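Local coordinates for archaeal Sm-like protein AF-Sm2 (Archaeoglobus fulgidus, PDB 1LJO) that probably binds RNA, as its Sm-family relatives do, and assembles as a ring of six copies, at residues Ser12-Ile17 / Gly31-Val36; Lys16-Glu21 / Val70-Gln75; Asn41-Asn46 / Leu59-Leu64. All coordinates share one frame; numbering follows the deposited sequence.

How the contacts relate
After the N-terminal helix the chain turns at M13-K16, and contact 1 brings strand 28-36 back beside this turn and the start of strand 17-22, closing the first loop. Contact 2 begins from the same stretch but reaches almost to the C terminus, pairing strand 17-22 with strand 69-74. Contact 3 is nested inside that long loop and follows contact 1 in series, joining strand 42-44 to strand 62-64. Strand 28-36 bridges contacts 1 and 3 through backbone bonds of E34 and G35 with Y43. Inside the curled sheet, I18 and V20 of contact 2 meet L42, L44 and L64 of contact 3, and M13 of contact 1 packs on I18 and I72.

Contact 1 of 3, residues Ser12-Ile17 / Gly31-Val36; sequences SMVGKI and GKLEGV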
# COMPACT_ATOMS: atom_id res chain seq x y z
N SER A 12 -5.52 -22.79 -8.70
CA SER A 12 -5.25 -23.83 -9.68
C SER A 12 -3.75 -23.98 -9.94
O SER A 12 -3.31 -24.97 -10.50
CB SER A 12 -5.97 -23.53 -11.00
OG SER A 12 -5.34 -22.47 -11.71
N MET A 13 -2.97 -22.97 -9.53
CA MET A 13 -1.52 -23.00 -9.72
C MET A 13 -0.79 -23.74 -8.60
O MET A 13 0.42 -23.94 -8.66
CB MET A 13 -0.96 -21.58 -9.81
CG MET A 13 -1.31 -20.82 -11.09
SD MET A 13 -0.65 -19.13 -11.05
CE MET A 13 -2.15 -18.19 -10.98
N VAL A 14 -1.53 -24.15 -7.57
CA VAL A 14 -0.92 -24.85 -6.45
C VAL A 14 -0.29 -26.16 -6.92
O VAL A 14 -0.88 -26.90 -7.70
CB VAL A 14 -1.94 -25.16 -5.34
CG1 VAL A 14 -1.35 -26.13 -4.33
CG2 VAL A 14 -2.35 -23.87 -4.65
N GLY A 15 0.91 -26.44 -6.44
CA GLY A 15 1.60 -27.65 -6.84
C GLY A 15 2.42 -27.44 -8.10
O GLY A 15 3.18 -28.32 -8.51
N LYS A 16 2.30 -26.28 -8.71
CA LYS A 16 3.04 -25.98 -9.93
C LYS A 16 4.01 -24.82 -9.74
O LYS A 16 3.94 -24.11 -8.74
CB LYS A 16 2.07 -25.67 -11.07
CG LYS A 16 1.05 -26.79 -11.29
CD LYS A 16 0.25 -26.62 -12.57
CE LYS A 16 -0.68 -27.81 -12.77
NZ LYS A 16 -1.40 -27.75 -14.07
N ILE A 17 4.90 -24.65 -10.71
CA ILE A 17 5.91 -23.59 -10.68
C ILE A 17 5.33 -22.27 -11.19
O ILE A 17 4.72 -22.22 -12.26
CB ILE A 17 7.11 -23.93 -11.59
CG1 ILE A 17 7.67 -25.31 -11.23
CG2 ILE A 17 8.18 -22.85 -11.46
CD1 ILE A 17 8.11 -25.44 -9.79
N GLY A 31 9.24 -20.35 -8.01
CA GLY A 31 9.23 -21.50 -7.12
C GLY A 31 7.93 -22.27 -7.20
O GLY A 31 7.02 -21.91 -7.94
N LYS A 32 7.83 -23.35 -6.42
CA LYS A 32 6.63 -24.16 -6.41
C LYS A 32 5.62 -23.56 -5.44
O LYS A 32 5.93 -23.30 -4.27
CB LYS A 32 6.96 -25.59 -5.97
CG LYS A 32 5.75 -26.54 -5.97
CD LYS A 32 6.09 -27.85 -5.27
CE LYS A 32 4.89 -28.76 -5.17
NZ LYS A 32 5.09 -29.85 -4.17
N LEU A 33 4.40 -23.34 -5.94
CA LEU A 33 3.36 -22.77 -5.10
C LEU A 33 2.79 -23.87 -4.21
O LEU A 33 2.09 -24.76 -4.69
CB LEU A 33 2.24 -22.17 -5.96
CG LEU A 33 1.08 -21.52 -5.18
CD1 LEU A 33 1.61 -20.42 -4.28
CD2 LEU A 33 0.04 -20.98 -6.15
N GLU A 34 3.13 -23.81 -2.93
CA GLU A 34 2.67 -24.80 -1.96
C GLU A 34 1.41 -24.38 -1.23
O GLU A 34 0.69 -25.21 -0.68
CB GLU A 34 3.77 -25.09 -0.94
CG GLU A 34 4.81 -26.08 -1.44
CD GLU A 34 4.27 -27.49 -1.50
OE1 GLU A 34 4.04 -28.08 -0.42
OE2 GLU A 34 4.07 -28.00 -2.61
N GLY A 35 1.14 -23.08 -1.22
CA GLY A 35 -0.05 -22.59 -0.54
C GLY A 35 -0.37 -21.14 -0.85
O GLY A 35 0.52 -20.34 -1.15
N VAL A 36 -1.65 -20.81 -0.77
CA VAL A 36 -2.12 -19.45 -1.03
C VAL A 36 -3.44 -19.24 -0.27
O VAL A 36 -4.14 -20.21 0.03
CB VAL A 36 -2.36 -19.23 -2.55
CG1 VAL A 36 -3.33 -20.27 -3.09
CG2 VAL A 36 -2.90 -17.83 -2.80
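G15 N donates to L33 O across 2.7 Å, an almost perfectly straight bond (179°) that arrives nearly along the C=O axis. L33 also donates, from its N to K16 O at 2.9 Å, so one residue of strand 28-36 grips the turn from both its amide and its carbonyl. The turn is type II, from M13 to K16, and K16 N returns a bond to M13 O. G15 occupies its third position with a positive phi of 88°, where any side chain would press on the carbonyl of V14; glycine suits the place. The extended K32 chain passes nearby, its CE 3.8 Å from G15 O.

Beyond the turn, I17 and K32 form an antiparallel non-hydrogen-bonded pair, and I17 CD1 folds over the strand to within 3.9 Å of K32 CA. On the inner side L33 leads the packing. Its CG stands anti to the backbone N (chi1 -179°), which carries CD2 under the start of the turn, 3.8 Å from M13 CB. V14, branched at CB, crosses L33 at about a right angle, and its CG2 methyl touches two apolar partners, L33 CD2 and V36 CG1, each at 4.0 Å.

M13 continues inward to I18, I72 and P74, a course well suited to its flexible chain, while L33 also rests on L42 and L44. V14 packs on M3 of a neighbouring subunit. On its other edge, strand 28-36 pairs with strand 42-44 through a classic beta bulge, E34 and G35 both facing Y43; the turn after helix 6-12 thus fastens to a strand held on two sides.

Contact 2 of 3, residues Lys16-Glu21 / Val70-Gln75; sequences KIIRVE and VLIQPQ
R19 and Q73 form a hydrogen-bonded antiparallel pair: R19 N donates to Q73 O at 2.8 Å, and Q73 N returns the bond to R19 O. Further bonds run from Q75 N to I17 O and from E21 N to L71 O. V70 and L71 both face E21 in a classic beta bulge, V70 N reaching E21 O at 2.7 Å while the bond from L71 N is weak.

This pairing of the first and last strands closes the small SH3-like barrel of the Sm fold, and L71 and I72 pair onward with a strand of a neighbouring subunit.

Among the polar side chains, the long R19 chain lies beside Q73, its CD 3.7 Å from Q73 OE1, while Q73 NE2 bonds to L59 O of that neighbour. A bend at chi3 (-65°) swings the R19 guanidinium beside the Q75 amide. R19 NH2 makes a weak hydrogen bond to G52 O and a long, weak ion pair with E53. With an alanine here, Q73 and Q75 would probably lose the chain and guanidinium lying beside them.

Beta-branched I18, V20 and I72 suit the buried face, where I18 CD1 meets I72 CG2 at 4.0 Å; at the strand end, I17 CG2 touches Q75 CB at 3.5 Å.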
# COMPACT_ATOMS: atom_id res chain seq x y z
N LYS A 16 2.30 -26.28 -8.71
CA LYS A 16 3.04 -25.98 -9.93
C LYS A 16 4.01 -24.82 -9.74
O LYS A 16 3.94 -24.11 -8.74
CB LYS A 16 2.07 -25.67 -11.07
CG LYS A 16 1.05 -26.79 -11.29
CD LYS A 16 0.25 -26.62 -12.57
CE LYS A 16 -0.68 -27.81 -12.77
NZ LYS A 16 -1.40 -27.75 -14.07
N ILE A 17 4.90 -24.65 -10.71
CA ILE A 17 5.91 -23.59 -10.68
C ILE A 17 5.33 -22.27 -11.19
O ILE A 17 4.72 -22.22 -12.26
CB ILE A 17 7.11 -23.93 -11.59
CG1 ILE A 17 7.67 -25.31 -11.23
CG2 ILE A 17 8.18 -22.85 -11.46
CD1 ILE A 17 8.11 -25.44 -9.79
N ILE A 18 5.54 -21.20 -10.42
CA ILE A 18 5.05 -19.89 -10.81
C ILE A 18 6.15 -18.85 -10.70
O ILE A 18 7.16 -19.07 -10.02
CB ILE A 18 3.86 -19.45 -9.92
CG1 ILE A 18 4.32 -19.26 -8.47
CG2 ILE A 18 2.76 -20.50 -9.96
CD1 ILE A 18 3.28 -18.60 -7.56
N ARG A 19 5.95 -17.72 -11.37
CA ARG A 19 6.90 -16.61 -11.35
C ARG A 19 6.12 -15.45 -10.75
O ARG A 19 5.00 -15.16 -11.17
CB ARG A 19 7.37 -16.26 -12.77
CG ARG A 19 8.29 -15.04 -12.85
CD ARG A 19 8.76 -14.79 -14.29
NE ARG A 19 9.61 -15.87 -14.77
CZ ARG A 19 10.91 -15.97 -14.55
NH1 ARG A 19 11.54 -15.03 -13.84
NH2 ARG A 19 11.60 -17.00 -15.02
N VAL A 20 6.71 -14.78 -9.76
CA VAL A 20 6.06 -13.67 -9.07
C VAL A 20 6.86 -12.38 -9.04
O VAL A 20 8.05 -12.39 -8.74
CB VAL A 20 5.76 -14.03 -7.60
CG1 VAL A 20 4.98 -12.90 -6.93
CG2 VAL A 20 5.01 -15.34 -7.53
N GLU A 21 6.20 -11.27 -9.36
CA GLU A 21 6.86 -9.97 -9.30
C GLU A 21 6.31 -9.27 -8.06
O GLU A 21 5.09 -9.12 -7.92
CB GLU A 21 6.56 -9.14 -10.55
CG GLU A 21 7.05 -7.71 -10.45
CD GLU A 21 6.94 -6.96 -11.76
OE1 GLU A 21 5.85 -6.98 -12.37
OE2 GLU A 21 7.95 -6.34 -12.18
N VAL A 70 2.62 -8.20 -7.14
CA VAL A 70 2.19 -7.37 -8.26
C VAL A 70 1.58 -8.23 -9.36
O VAL A 70 0.45 -8.01 -9.80
CB VAL A 70 3.38 -6.57 -8.87
CG1 VAL A 70 2.92 -5.82 -10.12
CG2 VAL A 70 3.91 -5.58 -7.83
N LEU A 71 2.33 -9.24 -9.79
CA LEU A 71 1.90 -10.12 -10.86
C LEU A 71 2.32 -11.56 -10.61
O LEU A 71 3.41 -11.82 -10.10
CB LEU A 71 2.50 -9.60 -12.18
CG LEU A 71 2.27 -10.32 -13.52
CD1 LEU A 71 2.70 -9.39 -14.67
CD2 LEU A 71 3.07 -11.61 -13.56
N ILE A 72 1.45 -12.50 -10.97
CA ILE A 72 1.72 -13.93 -10.82
C ILE A 72 1.55 -14.56 -12.19
O ILE A 72 0.57 -14.30 -12.88
CB ILE A 72 0.73 -14.62 -9.85
CG1 ILE A 72 0.81 -13.98 -8.47
CG2 ILE A 72 1.05 -16.12 -9.77
CD1 ILE A 72 -0.18 -14.57 -7.46
N GLN A 73 2.52 -15.37 -12.59
CA GLN A 73 2.48 -16.00 -13.90
C GLN A 73 2.87 -17.47 -13.82
O GLN A 73 3.93 -17.80 -13.29
CB GLN A 73 3.43 -15.27 -14.86
CG GLN A 73 3.66 -15.98 -16.19
CD GLN A 73 4.77 -15.34 -17.01
OE1 GLN A 73 5.88 -15.12 -16.52
NE2 GLN A 73 4.47 -15.04 -18.27
N PRO A 74 2.02 -18.37 -14.34
CA PRO A 74 2.36 -19.79 -14.30
C PRO A 74 3.68 -19.92 -15.07
O PRO A 74 3.88 -19.21 -16.06
CB PRO A 74 1.20 -20.44 -15.05
CG PRO A 74 0.05 -19.51 -14.79
CD PRO A 74 0.70 -18.16 -14.96
N GLN A 75 4.57 -20.79 -14.62
CA GLN A 75 5.84 -20.94 -15.31
C GLN A 75 5.77 -22.11 -16.28
O GLN A 75 4.85 -22.94 -16.13
CB GLN A 75 6.97 -21.15 -14.30
CG GLN A 75 8.36 -21.09 -14.91
CD GLN A 75 8.64 -19.77 -15.60
OE1 GLN A 75 8.00 -19.43 -16.60
NE2 GLN A 75 9.60 -19.02 -15.08

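Contact 3 of 3, residues Asn41-Asn46 / Leu59-Leu64; sequences NLYLTN and LGEIVL. With ACY (acetic acid), chain E.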
# COMPACT_ATOMS: atom_id res chain seq x y z
N ASN A 41 -1.63 -14.21 -0.20
CA ASN A 41 -0.33 -14.39 0.44
C ASN A 41 0.12 -15.67 -0.27
O ASN A 41 -0.72 -16.50 -0.61
CB ASN A 41 -0.47 -14.66 1.94
CG ASN A 41 -0.90 -13.43 2.70
OD1 ASN A 41 -0.35 -12.34 2.50
ND2 ASN A 41 -1.88 -13.58 3.59
N LEU A 42 1.41 -15.82 -0.51
CA LEU A 42 1.90 -17.01 -1.20
C LEU A 42 3.00 -17.72 -0.44
O LEU A 42 3.88 -17.08 0.15
CB LEU A 42 2.43 -16.63 -2.59
CG LEU A 42 1.56 -15.76 -3.50
CD1 LEU A 42 2.38 -15.35 -4.72
CD2 LEU A 42 0.30 -16.51 -3.91
N TYR A 43 2.95 -19.04 -0.45
CA TYR A 43 3.98 -19.85 0.19
C TYR A 43 4.63 -20.68 -0.91
O TYR A 43 4.00 -21.57 -1.49
CB TYR A 43 3.40 -20.75 1.28
CG TYR A 43 4.37 -21.79 1.82
CD1 TYR A 43 5.73 -21.50 1.94
CD2 TYR A 43 3.93 -23.05 2.20
CE1 TYR A 43 6.63 -22.45 2.43
CE2 TYR A 43 4.82 -24.00 2.69
CZ TYR A 43 6.16 -23.70 2.80
OH TYR A 43 7.05 -24.64 3.26
N LEU A 44 5.88 -20.36 -1.21
CA LEU A 44 6.63 -21.06 -2.25
C LEU A 44 7.72 -21.92 -1.62
O LEU A 44 8.27 -21.57 -0.57
CB LEU A 44 7.30 -20.06 -3.20
CG LEU A 44 6.43 -19.05 -3.93
CD1 LEU A 44 7.29 -18.23 -4.89
CD2 LEU A 44 5.33 -19.77 -4.69
N THR A 45 8.03 -23.04 -2.25
CA THR A 45 9.09 -23.92 -1.78
C THR A 45 10.05 -24.08 -2.95
O THR A 45 9.66 -23.85 -4.10
CB THR A 45 8.56 -25.30 -1.37
OG1 THR A 45 7.85 -25.89 -2.46
CG2 THR A 45 7.63 -25.18 -0.15
N ASN A 46 11.29 -24.45 -2.66
CA ASN A 46 12.30 -24.63 -3.70
C ASN A 46 12.41 -23.36 -4.55
O ASN A 46 12.70 -23.42 -5.74
CB ASN A 46 11.90 -25.82 -4.58
CG ASN A 46 11.53 -27.05 -3.75
OD1 ASN A 46 12.39 -27.68 -3.15
ND2 ASN A 46 10.24 -27.37 -3.70
N LEU A 59 16.66 -19.53 -2.64
CA LEU A 59 15.94 -19.12 -1.45
C LEU A 59 15.30 -20.26 -0.65
O LEU A 59 15.24 -20.20 0.57
CB LEU A 59 14.85 -18.10 -1.83
CG LEU A 59 15.30 -16.84 -2.56
CD1 LEU A 59 14.09 -15.99 -2.91
CD2 LEU A 59 16.26 -16.05 -1.70
N GLY A 60 14.81 -21.28 -1.34
CA GLY A 60 14.18 -22.38 -0.64
C GLY A 60 12.75 -22.03 -0.27
O GLY A 60 11.96 -21.63 -1.13
N GLU A 61 12.42 -22.15 1.01
CA GLU A 61 11.07 -21.83 1.48
C GLU A 61 10.89 -20.34 1.75
O GLU A 61 11.68 -19.74 2.49
CB GLU A 61 10.76 -22.59 2.76
CG GLU A 61 10.86 -24.10 2.67
CD GLU A 61 10.39 -24.78 3.94
OE1 GLU A 61 10.88 -24.42 5.03
OE2 GLU A 61 9.52 -25.67 3.85
N ILE A 62 9.86 -19.73 1.17
CA ILE A 62 9.60 -18.31 1.42
C ILE A 62 8.11 -18.02 1.41
O ILE A 62 7.34 -18.71 0.75
CB ILE A 62 10.25 -17.38 0.36
CG1 ILE A 62 9.74 -17.75 -1.03
CG2 ILE A 62 11.77 -17.47 0.43
CD1 ILE A 62 10.19 -16.79 -2.12
N VAL A 63 7.71 -16.99 2.15
CA VAL A 63 6.32 -16.58 2.21
C VAL A 63 6.25 -15.15 1.66
O VAL A 63 6.96 -14.26 2.15
CB VAL A 63 5.79 -16.60 3.65
CG1 VAL A 63 4.43 -15.93 3.72
CG2 VAL A 63 5.70 -18.05 4.15
N LEU A 64 5.41 -14.95 0.66
CA LEU A 64 5.25 -13.63 0.05
C LEU A 64 3.97 -12.96 0.54
O LEU A 64 2.90 -13.59 0.56
CB LEU A 64 5.24 -13.75 -1.48
CG LEU A 64 6.46 -14.47 -2.09
CD1 LEU A 64 6.33 -14.53 -3.61
CD2 LEU A 64 7.73 -13.75 -1.69
C ACY E . 14.63 -23.83 3.68
O ACY E . 14.09 -23.58 2.52
OXT ACY E . 14.95 -22.98 4.59
CH3 ACY E . 14.90 -25.30 3.91
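Two short strands of the Sm fold, flanked by sharp corners, meet here, L42, Y43 and L44 running antiparallel to I62, V63 and L64. L42 N donates to L64 O and L64 N to L42 O, the latter at 2.7 Å; L44 and I62 exchange a second pair of bonds. Four aliphatic side chains enter the barrel interior. L44 CD1 meets L64 CD1 at 4.0 Å, and L44 CB lies at the same distance from I62 CG1. Leucine and isoleucine suit this face, since I18 and V20 pack against it.

Y43 and V63 point to the other face. A chi1 of 170° sends the Y43 ring across toward strand 62-64; I62 O lies in the ring plane at its edge, 3.4 Å from Y43 CD1. Y43 OH comes within 2.7 Å of E61 OE2, the carboxylate turned 64° from the ring. M9 of a neighbouring subunit packs on Y43, E61 and V63, and V63 and L64 pair antiparallel with a strand of that subunit, continuing the sheet around the ring.

E61 N donates to O of an acetic acid probably left from crystallisation. At G60 the positive phi (80°) would jam a side chain against the carbonyl of L59.

N41 ND2 bonds to D37 OD2, and G66 N to N41 OD1, linking two loops that bind uridine in related Sm proteins. Corners at T45-N46 and E61 give the sharp bending by which an Sm sheet curls into its barrel.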